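Local coordinates for foldase protein PrsA (Bacillus subtilis, PDB 4WO7) that helps secreted proteins to fold outside the cell after translocation and has peptidyl-prolyl cis-trans isomerase activity that is not essential for this role in vivo, at residues D58-E63 against K89-T94; K99-V104 against Q239-K244; G163-F168 against G172-T177; I247-K252 against D256-S261. One frame throughout, in Å; residues are numbered along the deposited sequence.

Contacts 1 and 2 lie in the helical part, contact 4 in the strand and tail that pack on it, and contact 3 in the domain with the four-stranded sheet. Contact 1 closes before contact 2 opens. Both use helix 81-101, with their centres about 19 Å apart. Contact 3 comes between the two segments of contact 2 along the chain, so the sheet domain is an insertion between two helices that meet. Contact 4 follows contact 2 and touches it, M242 packing on I247. Contact 3, in the isomerase domain, and contact 4, at the subunit interface, have centres about 45 Å apart and nearest atoms about 30 Å apart, on opposite sides of the chain's centre.

Contact 1. Residues D58-E63 against K89-T94; sequences DNKLKE and KYELLT
The carboxylate of E91 is the flat group of this contact, and K60 comes to it at OE1. The two side chains cross at about a right angle. K60 CD lies 4.1 Å from E91 OE1, and K60 NZ is equally distant from that oxygen, too far for a salt bridge. A charge attraction across the gap is still likely. E91 OE1 has a second partner in Y64 OH, by a weak hydrogen bond. Nearer the lysine backbone, L92 CD2 sits 3.6 Å from K60 CG and also touches CB. Here helix 54-67 meets helix 81-101 in the helical part of the foldase, and V88 also packs on K60. The lysine chain bends at chi2 (-61°), past the atoms that touch L92, sending CD and NZ toward E91. NZ also makes a long salt bridge to E63 OE1, at 3.7 Å. An alanine here removes the chain beyond CB, which would probably open a gap beside L92 CD2 and leave E91 and E63 without the positive charge between them.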
loop_
_atom_site.group_PDB
_atom_site.type_symbol
_atom_site.label_atom_id
_atom_site.label_comp_id
_atom_site.label_asym_id
_atom_site.label_seq_id
_atom_site.Cartn_x
_atom_site.Cartn_y
_atom_site.Cartn_z
ATOM N N ASP A 58 1.876 -19.188 -21.204
ATOM C CA ASP A 58 2.316 -18.149 -22.127
ATOM C C ASP A 58 1.211 -17.129 -22.424
ATOM O O ASP A 58 1.481 -15.937 -22.527
ATOM C CB ASP A 58 2.825 -18.788 -23.423
ATOM C CG ASP A 58 4.205 -19.411 -23.261
ATOM O OD1 ASP A 58 4.552 -19.797 -22.124
ATOM O OD2 ASP A 58 4.936 -19.529 -24.268
ATOM N N ASN A 59 -0.026 -17.596 -22.561
ATOM C CA ASN A 59 -1.161 -16.708 -22.824
ATOM C C ASN A 59 -1.376 -15.607 -21.780
ATOM O O ASN A 59 -1.615 -14.451 -22.135
ATOM C CB ASN A 59 -2.440 -17.542 -22.952
ATOM C CG ASN A 59 -2.487 -18.331 -24.249
ATOM O OD1 ASN A 59 -1.516 -18.356 -25.006
ATOM N ND2 ASN A 59 -3.605 -19.001 -24.498
ATOM N N LYS A 60 -1.299 -15.955 -20.499
ATOM C CA LYS A 60 -1.510 -14.967 -19.443
ATOM C C LYS A 60 -0.226 -14.147 -19.272
ATOM O O LYS A 60 -0.261 -13.018 -18.788
ATOM C CB LYS A 60 -1.914 -15.641 -18.131
ATOM C CG LYS A 60 -3.167 -15.035 -17.462
ATOM C CD LYS A 60 -3.060 -13.568 -17.066
ATOM C CE LYS A 60 -4.418 -13.059 -16.573
ATOM N NZ LYS A 60 -4.367 -11.685 -16.003
ATOM N N LEU A 61 0.906 -14.734 -19.665
ATOM C CA LEU A 61 2.189 -14.025 -19.692
ATOM C C LEU A 61 2.173 -12.912 -20.734
ATOM O O LEU A 61 2.735 -11.837 -20.523
ATOM C CB LEU A 61 3.343 -14.992 -19.979
ATOM C CG LEU A 61 4.767 -14.452 -19.793
ATOM C CD1 LEU A 61 5.135 -14.229 -18.328
ATOM C CD2 LEU A 61 5.751 -15.413 -20.465
ATOM N N LYS A 62 1.531 -13.185 -21.865
ATOM C CA LYS A 62 1.404 -12.202 -22.930
ATOM C C LYS A 62 0.617 -10.990 -22.463
ATOM O O LYS A 62 1.000 -9.849 -22.715
ATOM C CB LYS A 62 0.701 -12.821 -24.136
ATOM C CG LYS A 62 1.512 -13.852 -24.901
ATOM C CD LYS A 62 0.603 -14.718 -25.775
ATOM C CE LYS A 62 1.343 -15.917 -26.360
ATOM N NZ LYS A 62 0.438 -16.974 -26.897
ATOM N N GLU A 63 -0.492 -11.256 -21.778
ATOM C CA GLU A 63 -1.350 -10.210 -21.242
ATOM C C GLU A 63 -0.574 -9.344 -20.259
ATOM O O GLU A 63 -0.870 -8.163 -20.088
ATOM C CB GLU A 63 -2.580 -10.829 -20.573
ATOM C CG GLU A 63 -3.545 -11.478 -21.562
ATOM C CD GLU A 63 -4.703 -12.188 -20.885
ATOM O OE1 GLU A 63 -4.961 -11.910 -19.695
ATOM O OE2 GLU A 63 -5.356 -13.023 -21.545
ATOM N N LYS A 89 2.109 -19.165 -13.318
ATOM C CA LYS A 89 1.514 -20.478 -13.126
ATOM C C LYS A 89 0.711 -20.491 -11.832
ATOM O O LYS A 89 -0.381 -21.053 -11.773
ATOM C CB LYS A 89 2.581 -21.578 -13.106
ATOM C CG LYS A 89 1.987 -22.972 -12.934
ATOM C CD LYS A 89 3.029 -24.075 -12.956
ATOM C CE LYS A 89 2.350 -25.434 -12.910
ATOM N NZ LYS A 89 3.307 -26.560 -12.776
ATOM N N TYR A 90 1.256 -19.852 -10.802
ATOM C CA TYR A 90 0.585 -19.774 -9.514
ATOM C C TYR A 90 -0.728 -19.004 -9.615
ATOM O O TYR A 90 -1.738 -19.440 -9.067
ATOM C CB TYR A 90 1.502 -19.137 -8.469
ATOM C CG TYR A 90 0.848 -18.930 -7.122
ATOM C CD1 TYR A 90 0.266 -19.990 -6.440
ATOM C CD2 TYR A 90 0.838 -17.681 -6.516
ATOM C CE1 TYR A 90 -0.329 -19.807 -5.208
ATOM C CE2 TYR A 90 0.253 -17.490 -5.274
ATOM C CZ TYR A 90 -0.327 -18.559 -4.629
ATOM O OH TYR A 90 -0.916 -18.386 -3.399
ATOM N N GLU A 91 -0.731 -17.876 -10.324
ATOM C CA GLU A 91 -1.967 -17.118 -10.501
ATOM C C GLU A 91 -3.011 -17.949 -11.254
ATOM O O GLU A 91 -4.180 -17.987 -10.870
ATOM C CB GLU A 91 -1.721 -15.797 -11.239
ATOM C CG GLU A 91 -2.967 -14.912 -11.288
ATOM C CD GLU A 91 -2.735 -13.582 -11.985
ATOM O OE1 GLU A 91 -2.170 -13.577 -13.102
ATOM O OE2 GLU A 91 -3.133 -12.539 -11.424
ATOM N N LEU A 92 -2.589 -18.613 -12.326
ATOM C CA LEU A 92 -3.508 -19.418 -13.125
ATOM C C LEU A 92 -4.089 -20.554 -12.286
ATOM O O LEU A 92 -5.265 -20.891 -12.420
ATOM C CB LEU A 92 -2.817 -19.983 -14.373
ATOM C CG LEU A 92 -2.374 -18.988 -15.453
ATOM C CD1 LEU A 92 -1.569 -19.680 -16.547
ATOM C CD2 LEU A 92 -3.571 -18.279 -16.068
ATOM N N LEU A 93 -3.263 -21.145 -11.426
ATOM C CA LEU A 93 -3.738 -22.192 -10.521
ATOM C C LEU A 93 -4.782 -21.677 -9.535
ATOM O O LEU A 93 -5.838 -22.287 -9.365
ATOM C CB LEU A 93 -2.577 -22.805 -9.741
ATOM C CG LEU A 93 -1.664 -23.740 -10.535
ATOM C CD1 LEU A 93 -0.427 -24.057 -9.716
ATOM C CD2 LEU A 93 -2.390 -25.025 -10.915
ATOM N N THR A 94 -4.488 -20.555 -8.885
ATOM C CA THR A 94 -5.410 -19.986 -7.904
ATOM C C THR A 94 -6.699 -19.548 -8.602
ATOM O O THR A 94 -7.773 -19.507 -7.996
ATOM C CB THR A 94 -4.785 -18.787 -7.155
ATOM O OG1 THR A 94 -4.324 -17.818 -8.106
ATOM C CG2 THR A 94 -3.606 -19.242 -6.294
#

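Contact 2. Residues K99-V104 against Q239-K244; sequences KDNIKV and QKVMKK
N101 and V241 cross at about a right angle, while N101 and K240 slide past each other in opposite directions. The amide of N101 ends against a methyl group, nearest by its nitrogen: N101 ND2 is 3.6 Å from V241 CG2. N101 CG and OD1 are a little farther from that methyl, both at 4.0 Å. K240 comes in by its CB, 4.1 Å from N101 OD1. K244 bends at chi3 and chi4, and its NZ comes to 4.2 Å from N101 OD1, beyond a hydrogen bond. N101 CG is anti to the carbonyl carbon (chi1 -73°), which lets ND2 donate to A97 O one turn earlier in its own helix. An alanine in its place takes the amide away, which is likely to open a gap beside V241 CG2 and to deprive A97 O of its side-chain donor. The contact joins the end of helix 81-101 to helix 231-244, as expected for a helical domain built from chain on both sides of an inserted isomerase domain.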
loop_
_atom_site.group_PDB
_atom_site.type_symbol
_atom_site.label_atom_id
_atom_site.label_comp_id
_atom_site.label_asym_id
_atom_site.label_seq_id
_atom_site.Cartn_x
_atom_site.Cartn_y
_atom_site.Cartn_z
ATOM N N LYS A 99 -12.483 -20.753 -9.711
ATOM C CA LYS A 99 -13.581 -21.053 -10.622
ATOM C C LYS A 99 -14.347 -22.295 -10.170
ATOM O O LYS A 99 -15.574 -22.329 -10.234
ATOM C CB LYS A 99 -13.066 -21.213 -12.051
ATOM C CG LYS A 99 -12.876 -19.885 -12.772
ATOM C CD LYS A 99 -12.056 -20.035 -14.041
ATOM C CE LYS A 99 -11.819 -18.683 -14.698
ATOM N NZ LYS A 99 -10.992 -18.803 -15.925
ATOM N N ASP A 100 -13.629 -23.320 -9.720
ATOM C CA ASP A 100 -14.285 -24.552 -9.283
ATOM C C ASP A 100 -14.998 -24.391 -7.936
ATOM O O ASP A 100 -15.965 -25.103 -7.658
ATOM C CB ASP A 100 -13.283 -25.707 -9.203
ATOM C CG ASP A 100 -12.969 -26.296 -10.566
ATOM O OD1 ASP A 100 -12.621 -25.522 -11.486
ATOM O OD2 ASP A 100 -13.081 -27.534 -10.719
ATOM N N ASN A 101 -14.524 -23.463 -7.109
ATOM C CA ASN A 101 -15.001 -23.352 -5.730
ATOM C C ASN A 101 -15.906 -22.142 -5.486
ATOM O O ASN A 101 -16.693 -22.136 -4.540
ATOM C CB ASN A 101 -13.803 -23.293 -4.782
ATOM C CG ASN A 101 -13.107 -24.631 -4.643
ATOM O OD1 ASN A 101 -13.354 -25.380 -3.700
ATOM N ND2 ASN A 101 -12.261 -24.955 -5.612
ATOM N N ILE A 102 -15.786 -21.108 -6.319
ATOM C CA ILE A 102 -16.690 -19.956 -6.229
ATOM C C ILE A 102 -18.017 -20.259 -6.903
ATOM O O ILE A 102 -18.048 -20.780 -8.019
ATOM C CB ILE A 102 -16.106 -18.683 -6.875
ATOM C CG1 ILE A 102 -14.892 -18.196 -6.089
ATOM C CG2 ILE A 102 -17.180 -17.567 -6.958
ATOM C CD1 ILE A 102 -14.145 -17.068 -6.762
ATOM N N LYS A 103 -19.107 -19.946 -6.212
ATOM C CA LYS A 103 -20.446 -20.075 -6.774
ATOM C C LYS A 103 -21.208 -18.754 -6.651
ATOM O O LYS A 103 -21.344 -18.223 -5.547
ATOM C CB LYS A 103 -21.185 -21.217 -6.084
ATOM C CG LYS A 103 -20.460 -22.536 -6.269
ATOM C CD LYS A 103 -21.154 -23.671 -5.560
ATOM C CE LYS A 103 -20.397 -24.975 -5.751
ATOM N NZ LYS A 103 -21.090 -26.123 -5.112
ATOM N N VAL A 104 -21.698 -18.216 -7.769
ATOM C CA VAL A 104 -22.535 -17.017 -7.711
ATOM C C VAL A 104 -23.997 -17.448 -7.672
ATOM O O VAL A 104 -24.443 -18.275 -8.471
ATOM C CB VAL A 104 -22.325 -16.029 -8.905
ATOM C CG1 VAL A 104 -20.859 -15.933 -9.272
ATOM C CG2 VAL A 104 -23.101 -16.426 -10.153
ATOM N N GLN A 239 -8.455 -21.590 0.022
ATOM C CA GLN A 239 -8.315 -22.108 1.378
ATOM C C GLN A 239 -9.236 -23.302 1.627
ATOM O O GLN A 239 -8.947 -24.154 2.470
ATOM C CB GLN A 239 -8.596 -21.000 2.398
ATOM C CG GLN A 239 -8.045 -21.262 3.784
ATOM C CD GLN A 239 -6.545 -21.476 3.796
ATOM O OE1 GLN A 239 -5.847 -21.125 2.843
ATOM N NE2 GLN A 239 -6.040 -22.053 4.881
ATOM N N LYS A 240 -10.351 -23.360 0.907
ATOM C CA LYS A 240 -11.223 -24.528 0.983
ATOM C C LYS A 240 -10.523 -25.771 0.463
ATOM O O LYS A 240 -10.709 -26.872 0.983
ATOM C CB LYS A 240 -12.497 -24.315 0.184
ATOM C CG LYS A 240 -13.469 -23.356 0.791
ATOM C CD LYS A 240 -14.726 -23.379 -0.035
ATOM C CE LYS A 240 -15.797 -22.478 0.508
ATOM N NZ LYS A 240 -16.980 -22.593 -0.374
ATOM N N VAL A 241 -9.723 -25.585 -0.579
ATOM C CA VAL A 241 -9.005 -26.692 -1.183
ATOM C C VAL A 241 -7.921 -27.136 -0.219
ATOM O O VAL A 241 -7.658 -28.329 -0.076
ATOM C CB VAL A 241 -8.372 -26.304 -2.536
ATOM C CG1 VAL A 241 -7.677 -27.501 -3.158
ATOM C CG2 VAL A 241 -9.421 -25.769 -3.492
HETATM N N MSE A 242 -7.308 -26.166 0.455
HETATM C CA MSE A 242 -6.186 -26.437 1.340
HETATM C C MSE A 242 -6.605 -27.214 2.591
HETATM O O MSE A 242 -5.843 -28.044 3.085
HETATM C CB MSE A 242 -5.500 -25.128 1.740
HETATM C CG MSE A 242 -4.813 -24.391 0.588
HETATM SE SE MSE A 242 -3.572 -25.507 -0.433
HETATM C CE MSE A 242 -2.695 -26.365 1.074
ATOM N N LYS A 243 -7.806 -26.957 3.104
ATOM C CA LYS A 243 -8.306 -27.731 4.243
ATOM C C LYS A 243 -8.555 -29.185 3.863
ATOM O O LYS A 243 -8.266 -30.091 4.647
ATOM C CB LYS A 243 -9.588 -27.134 4.830
ATOM C CG LYS A 243 -9.375 -25.942 5.747
ATOM C CD LYS A 243 -10.696 -25.494 6.343
ATOM C CE LYS A 243 -10.502 -24.425 7.398
ATOM N NZ LYS A 243 -11.808 -24.033 7.991
ATOM N N LYS A 244 -9.093 -29.410 2.667
ATOM C CA LYS A 244 -9.412 -30.764 2.226
ATOM C C LYS A 244 -8.136 -31.569 1.995
ATOM O O LYS A 244 -8.186 -32.788 1.832
ATOM C CB LYS A 244 -10.238 -30.744 0.939
ATOM C CG LYS A 244 -11.675 -30.281 1.110
ATOM C CD LYS A 244 -12.515 -30.620 -0.124
ATOM C CE LYS A 244 -12.968 -29.391 -0.915
ATOM N NZ LYS A 244 -12.117 -29.057 -2.092
#

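Contact 3. Residues G163-F168 against G172-T177; sequences GDLGWF and GQMDET
F168 meets Q173 at the first atom of its side chain: F168 CB is 4.2 Å from Q173 CB. The backbones are close here too, with 6.0 Å between the CA atoms of F168 and Q173. Beyond CB, a chi1 of 63° sets CG between the backbone N and the carbonyl carbon. The ring is thereby turned back along its own strand. Its CD1 edge faces G166 O in the ring plane, 3.5 Å from F168 CD1 to that oxygen. The buried ring also packs on I120 and A122 of strand 119-127 and on A182 of helix 176-183. A second, looser touch is apolar. L165 CD2 lies 4.4 Å from CE of the selenomethionine M174. L165 packs further on H124 and F178. The local turns are held by polar bonds. G166 N donates to D164 OD1 at 3.0 Å, in an Asx turn. The donor meets that oxygen from above the carboxylate plane. D164 OD2 forms a salt bridge with R121. D175 is the N-cap of helix 176-183, and its OD1 accepts weakly from T177 N. The contact lies where strand 164-169, at the edge of the sheet within this chain, meets the loop leading into helix 176-183. Strand 164-169 pairs antiparallel with strand 119-127, and this sheet-and-helix topology is that of the parvulin-type (PpiC) isomerase fold.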
loop_
_atom_site.group_PDB
_atom_site.type_symbol
_atom_site.label_atom_id
_atom_site.label_comp_id
_atom_site.label_asym_id
_atom_site.label_seq_id
_atom_site.Cartn_x
_atom_site.Cartn_y
_atom_site.Cartn_z
ATOM N N GLY A 163 -10.504 -0.886 -25.968
ATOM C CA GLY A 163 -11.118 0.392 -25.644
ATOM C C GLY A 163 -12.270 0.330 -24.648
ATOM O O GLY A 163 -12.804 1.368 -24.261
ATOM N N ASP A 164 -12.647 -0.875 -24.228
ATOM C CA ASP A 164 -13.790 -1.074 -23.331
ATOM C C ASP A 164 -13.660 -0.377 -21.979
ATOM O O ASP A 164 -12.624 -0.468 -21.320
ATOM C CB ASP A 164 -14.015 -2.569 -23.100
ATOM C CG ASP A 164 -15.205 -2.852 -22.203
ATOM O OD1 ASP A 164 -16.216 -2.127 -22.288
ATOM O OD2 ASP A 164 -15.125 -3.805 -21.404
ATOM N N LEU A 165 -14.726 0.320 -21.580
ATOM C CA LEU A 165 -14.765 1.045 -20.310
ATOM C C LEU A 165 -15.658 0.362 -19.273
ATOM O O LEU A 165 -15.742 0.807 -18.127
ATOM C CB LEU A 165 -15.259 2.473 -20.543
ATOM C CG LEU A 165 -14.277 3.364 -21.297
ATOM C CD1 LEU A 165 -14.983 4.606 -21.808
ATOM C CD2 LEU A 165 -13.120 3.738 -20.387
ATOM N N GLY A 166 -16.323 -0.719 -19.667
ATOM C CA GLY A 166 -17.264 -1.370 -18.777
ATOM C C GLY A 166 -18.491 -0.490 -18.572
ATOM O O GLY A 166 -18.732 0.437 -19.346
ATOM N N TRP A 167 -19.266 -0.779 -17.529
ATOM C CA TRP A 167 -20.493 -0.032 -17.241
ATOM C C TRP A 167 -20.218 1.249 -16.470
ATOM O O TRP A 167 -19.256 1.333 -15.708
ATOM C CB TRP A 167 -21.471 -0.887 -16.433
ATOM C CG TRP A 167 -21.989 -2.084 -17.171
ATOM C CD1 TRP A 167 -21.431 -3.331 -17.215
ATOM C CD2 TRP A 167 -23.181 -2.153 -17.965
ATOM N NE1 TRP A 167 -22.197 -4.166 -17.994
ATOM C CE2 TRP A 167 -23.280 -3.466 -18.464
ATOM C CE3 TRP A 167 -24.174 -1.228 -18.307
ATOM C CZ2 TRP A 167 -24.329 -3.879 -19.282
ATOM C CZ3 TRP A 167 -25.215 -1.643 -19.118
ATOM C CH2 TRP A 167 -25.284 -2.953 -19.595
ATOM N N PHE A 168 -21.071 2.248 -16.678
ATOM C CA PHE A 168 -20.972 3.509 -15.953
ATOM C C PHE A 168 -22.263 4.302 -16.113
ATOM O O PHE A 168 -22.933 4.195 -17.142
ATOM C CB PHE A 168 -19.799 4.323 -16.480
ATOM C CG PHE A 168 -19.952 4.708 -17.921
ATOM C CD1 PHE A 168 -19.686 3.798 -18.936
ATOM C CD2 PHE A 168 -20.373 5.981 -18.261
ATOM C CE1 PHE A 168 -19.839 4.159 -20.266
ATOM C CE2 PHE A 168 -20.524 6.346 -19.587
ATOM C CZ PHE A 168 -20.259 5.436 -20.588
ATOM N N GLY A 172 -21.914 10.238 -12.559
ATOM C CA GLY A 172 -20.543 10.254 -12.103
ATOM C C GLY A 172 -19.793 9.131 -12.778
ATOM O O GLY A 172 -20.119 8.751 -13.905
ATOM N N GLN A 173 -18.778 8.611 -12.099
ATOM C CA GLN A 173 -17.961 7.525 -12.632
ATOM C C GLN A 173 -17.261 7.911 -13.936
ATOM O O GLN A 173 -16.728 7.042 -14.622
ATOM C CB GLN A 173 -18.819 6.272 -12.867
ATOM C CG GLN A 173 -19.545 5.721 -11.640
ATOM C CD GLN A 173 -18.609 5.158 -10.584
ATOM O OE1 GLN A 173 -17.406 5.411 -10.594
ATOM N NE2 GLN A 173 -19.160 4.352 -9.686
HETATM N N MSE A 174 -17.264 9.202 -14.274
HETATM C CA MSE A 174 -16.591 9.699 -15.477
HETATM C C MSE A 174 -16.662 11.222 -15.558
HETATM O O MSE A 174 -17.298 11.873 -14.730
HETATM C CB MSE A 174 -17.210 9.103 -16.746
HETATM C CG MSE A 174 -16.191 8.658 -17.787
HETATM SE SE MSE A 174 -15.253 7.031 -17.270
HETATM C CE MSE A 174 -13.515 7.399 -18.060
ATOM N N ASP A 175 -16.004 11.780 -16.572
ATOM C CA ASP A 175 -16.082 13.208 -16.868
ATOM C C ASP A 175 -17.459 13.552 -17.433
ATOM O O ASP A 175 -18.033 12.764 -18.185
ATOM C CB ASP A 175 -14.974 13.596 -17.853
ATOM C CG ASP A 175 -15.021 15.057 -18.251
ATOM O OD1 ASP A 175 -15.480 15.888 -17.440
ATOM O OD2 ASP A 175 -14.585 15.375 -19.377
ATOM N N GLU A 176 -17.997 14.717 -17.074
ATOM C CA GLU A 176 -19.334 15.090 -17.534
ATOM C C GLU A 176 -19.366 15.378 -19.026
ATOM O O GLU A 176 -20.410 15.247 -19.659
ATOM C CB GLU A 176 -19.870 16.313 -16.796
ATOM C CG GLU A 176 -20.392 16.033 -15.409
ATOM C CD GLU A 176 -21.033 17.256 -14.787
ATOM O OE1 GLU A 176 -21.668 18.036 -15.533
ATOM O OE2 GLU A 176 -20.796 17.508 -13.587
ATOM N N THR A 177 -18.230 15.773 -19.591
ATOM C CA THR A 177 -18.175 16.043 -21.021
ATOM C C THR A 177 -18.275 14.744 -21.804
ATOM O O THR A 177 -18.934 14.680 -22.841
ATOM C CB THR A 177 -16.868 16.761 -21.436
ATOM O OG1 THR A 177 -16.589 17.845 -20.542
ATOM C CG2 THR A 177 -16.986 17.293 -22.856
#

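Contact 4. Residues I247-K252 against D256-S261; sequences IEVKDK and DTFNTS
F258, V249 and I247 bury the most surface here, and they join the last short strand of the chain to the C-terminal tail. Strand 248-249 is part of the dimer interface: E248 and V249 form an antiparallel beta ladder with a strand of the second subunit. I247 also packs on T14 of that subunit, and D251 on its I11. The tail 256-261, a loop, folds back along the strand and brings F258 to it. Only carbon atoms carry the contact across the two segments. I247 CG2 is 3.8 Å from F258 CD2 and nearly as close to CE2. It approaches the ring obliquely. V249 also reaches F258 CD2, but with its side chain at about a right angle to F258. Its CG1 is anti to the backbone N (chi1 178°), which leaves CG2 to reach the phenyl group. Within the chain, V41 of helix 21-49 touches both I247 and F258, and I247 also packs on V45. The E248 side chain starts off away from the tail, and its OE2 makes a salt bridge with K250 NZ at 3.0 Å. On one face of the F258 ring lies T257 CG2, 4.1 Å above the plane and offset toward the rim. V249 CG2 sits instead at the ring edge, near its plane, 4.0 Å from F258 CD2.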
loop_
_atom_site.group_PDB
_atom_site.type_symbol
_atom_site.label_atom_id
_atom_site.label_comp_id
_atom_site.label_asym_id
_atom_site.label_seq_id
_atom_site.Cartn_x
_atom_site.Cartn_y
_atom_site.Cartn_z
ATOM N N ILE A 247 -2.367 -30.853 5.279
ATOM C CA ILE A 247 -1.173 -30.049 5.483
ATOM C C ILE A 247 -0.750 -30.144 6.929
ATOM O O ILE A 247 -1.551 -29.923 7.838
ATOM C CB ILE A 247 -1.378 -28.562 5.155
ATOM C CG1 ILE A 247 -2.211 -28.379 3.883
ATOM C CG2 ILE A 247 -0.027 -27.878 5.022
ATOM C CD1 ILE A 247 -1.640 -29.063 2.661
ATOM N N GLU A 248 0.515 -30.482 7.126
ATOM C CA GLU A 248 1.096 -30.583 8.453
ATOM C C GLU A 248 2.393 -29.785 8.516
ATOM O O GLU A 248 3.403 -30.179 7.931
ATOM C CB GLU A 248 1.341 -32.045 8.808
ATOM C CG GLU A 248 1.839 -32.257 10.218
ATOM C CD GLU A 248 1.993 -33.725 10.562
ATOM O OE1 GLU A 248 1.701 -34.574 9.691
ATOM O OE2 GLU A 248 2.398 -34.027 11.704
ATOM N N VAL A 249 2.359 -28.655 9.213
ATOM C CA VAL A 249 3.544 -27.822 9.350
ATOM C C VAL A 249 4.402 -28.361 10.486
ATOM O O VAL A 249 3.945 -28.444 11.625
ATOM C CB VAL A 249 3.189 -26.355 9.633
ATOM C CG1 VAL A 249 4.462 -25.533 9.829
ATOM C CG2 VAL A 249 2.387 -25.778 8.488
ATOM N N LYS A 250 5.642 -28.730 10.181
ATOM C CA LYS A 250 6.497 -29.347 11.183
ATOM C C LYS A 250 7.320 -28.306 11.930
ATOM O O LYS A 250 7.848 -28.577 13.011
ATOM C CB LYS A 250 7.449 -30.353 10.543
ATOM C CG LYS A 250 6.769 -31.548 9.924
ATOM C CD LYS A 250 6.331 -32.561 10.957
ATOM C CE LYS A 250 5.688 -33.759 10.282
ATOM N NZ LYS A 250 5.265 -34.801 11.251
ATOM N N ASP A 251 7.432 -27.116 11.347
ATOM C CA ASP A 251 8.184 -26.031 11.960
ATOM C C ASP A 251 7.287 -25.300 12.953
ATOM O O ASP A 251 6.259 -24.745 12.568
ATOM C CB ASP A 251 8.705 -25.075 10.880
ATOM C CG ASP A 251 9.665 -24.035 11.424
ATOM O OD1 ASP A 251 9.194 -22.993 11.923
ATOM O OD2 ASP A 251 10.893 -24.253 11.338
ATOM N N LYS A 252 7.685 -25.277 14.223
ATOM C CA LYS A 252 6.847 -24.674 15.259
ATOM C C LYS A 252 6.608 -23.186 15.037
ATOM O O LYS A 252 5.515 -22.688 15.309
ATOM C CB LYS A 252 7.421 -24.875 16.667
ATOM C CG LYS A 252 7.369 -26.308 17.181
ATOM C CD LYS A 252 7.940 -26.418 18.596
ATOM C CE LYS A 252 7.010 -25.706 19.586
ATOM N NZ LYS A 252 7.419 -25.807 21.012
ATOM N N ASP A 256 0.257 -23.093 12.474
ATOM C CA ASP A 256 -0.952 -22.285 12.420
ATOM C C ASP A 256 -0.967 -21.364 11.199
ATOM O O ASP A 256 -1.791 -20.449 11.112
ATOM C CB ASP A 256 -1.078 -21.445 13.693
ATOM C CG ASP A 256 -0.886 -22.266 14.953
ATOM O OD1 ASP A 256 -1.735 -23.132 15.241
ATOM O OD2 ASP A 256 0.133 -22.051 15.646
ATOM N N THR A 257 -0.047 -21.594 10.266
ATOM C CA THR A 257 0.002 -20.804 9.047
ATOM C C THR A 257 -1.240 -21.140 8.233
ATOM O O THR A 257 -1.870 -20.254 7.657
ATOM C CB THR A 257 1.294 -21.067 8.242
ATOM O OG1 THR A 257 2.415 -20.569 8.984
ATOM C CG2 THR A 257 1.256 -20.366 6.889
ATOM N N PHE A 258 -1.570 -22.433 8.195
ATOM C CA PHE A 258 -2.752 -22.953 7.500
ATOM C C PHE A 258 -3.850 -23.428 8.420
ATOM O O PHE A 258 -4.910 -23.830 7.948
ATOM C CB PHE A 258 -2.389 -24.152 6.639
ATOM C CG PHE A 258 -1.417 -23.858 5.566
ATOM C CD1 PHE A 258 -1.840 -23.315 4.368
ATOM C CD2 PHE A 258 -0.075 -24.132 5.749
ATOM C CE1 PHE A 258 -0.940 -23.047 3.368
ATOM C CE2 PHE A 258 0.830 -23.869 4.754
ATOM C CZ PHE A 258 0.398 -23.326 3.561
ATOM N N ASN A 259 -3.629 -23.364 9.723
ATOM C CA ASN A 259 -4.511 -24.071 10.640
ATOM C C ASN A 259 -5.890 -23.453 10.632
ATOM O O ASN A 259 -6.900 -24.154 10.569
ATOM C CB ASN A 259 -3.925 -24.044 12.047
ATOM C CG ASN A 259 -4.790 -24.762 13.065
ATOM O OD1 ASN A 259 -6.013 -24.625 13.089
ATOM N ND2 ASN A 259 -4.146 -25.531 13.924
ATOM N N THR A 260 -5.916 -22.131 10.667
ATOM C CA THR A 260 -7.160 -21.391 10.699
ATOM C C THR A 260 -7.165 -20.340 9.604
ATOM O O THR A 260 -6.127 -19.755 9.299
ATOM C CB THR A 260 -7.362 -20.700 12.045
ATOM O OG1 THR A 260 -6.250 -19.834 12.311
ATOM C CG2 THR A 260 -7.465 -21.734 13.140
ATOM N N SER A 261 -8.326 -20.119 8.990
ATOM C CA SER A 261 -8.456 -19.076 7.968
ATOM C C SER A 261 -9.909 -18.808 7.590
ATOM O O SER A 261 -10.702 -18.399 8.448
ATOM C CB SER A 261 -7.646 -19.441 6.727
ATOM O OG SER A 261 -6.259 -19.457 7.045
#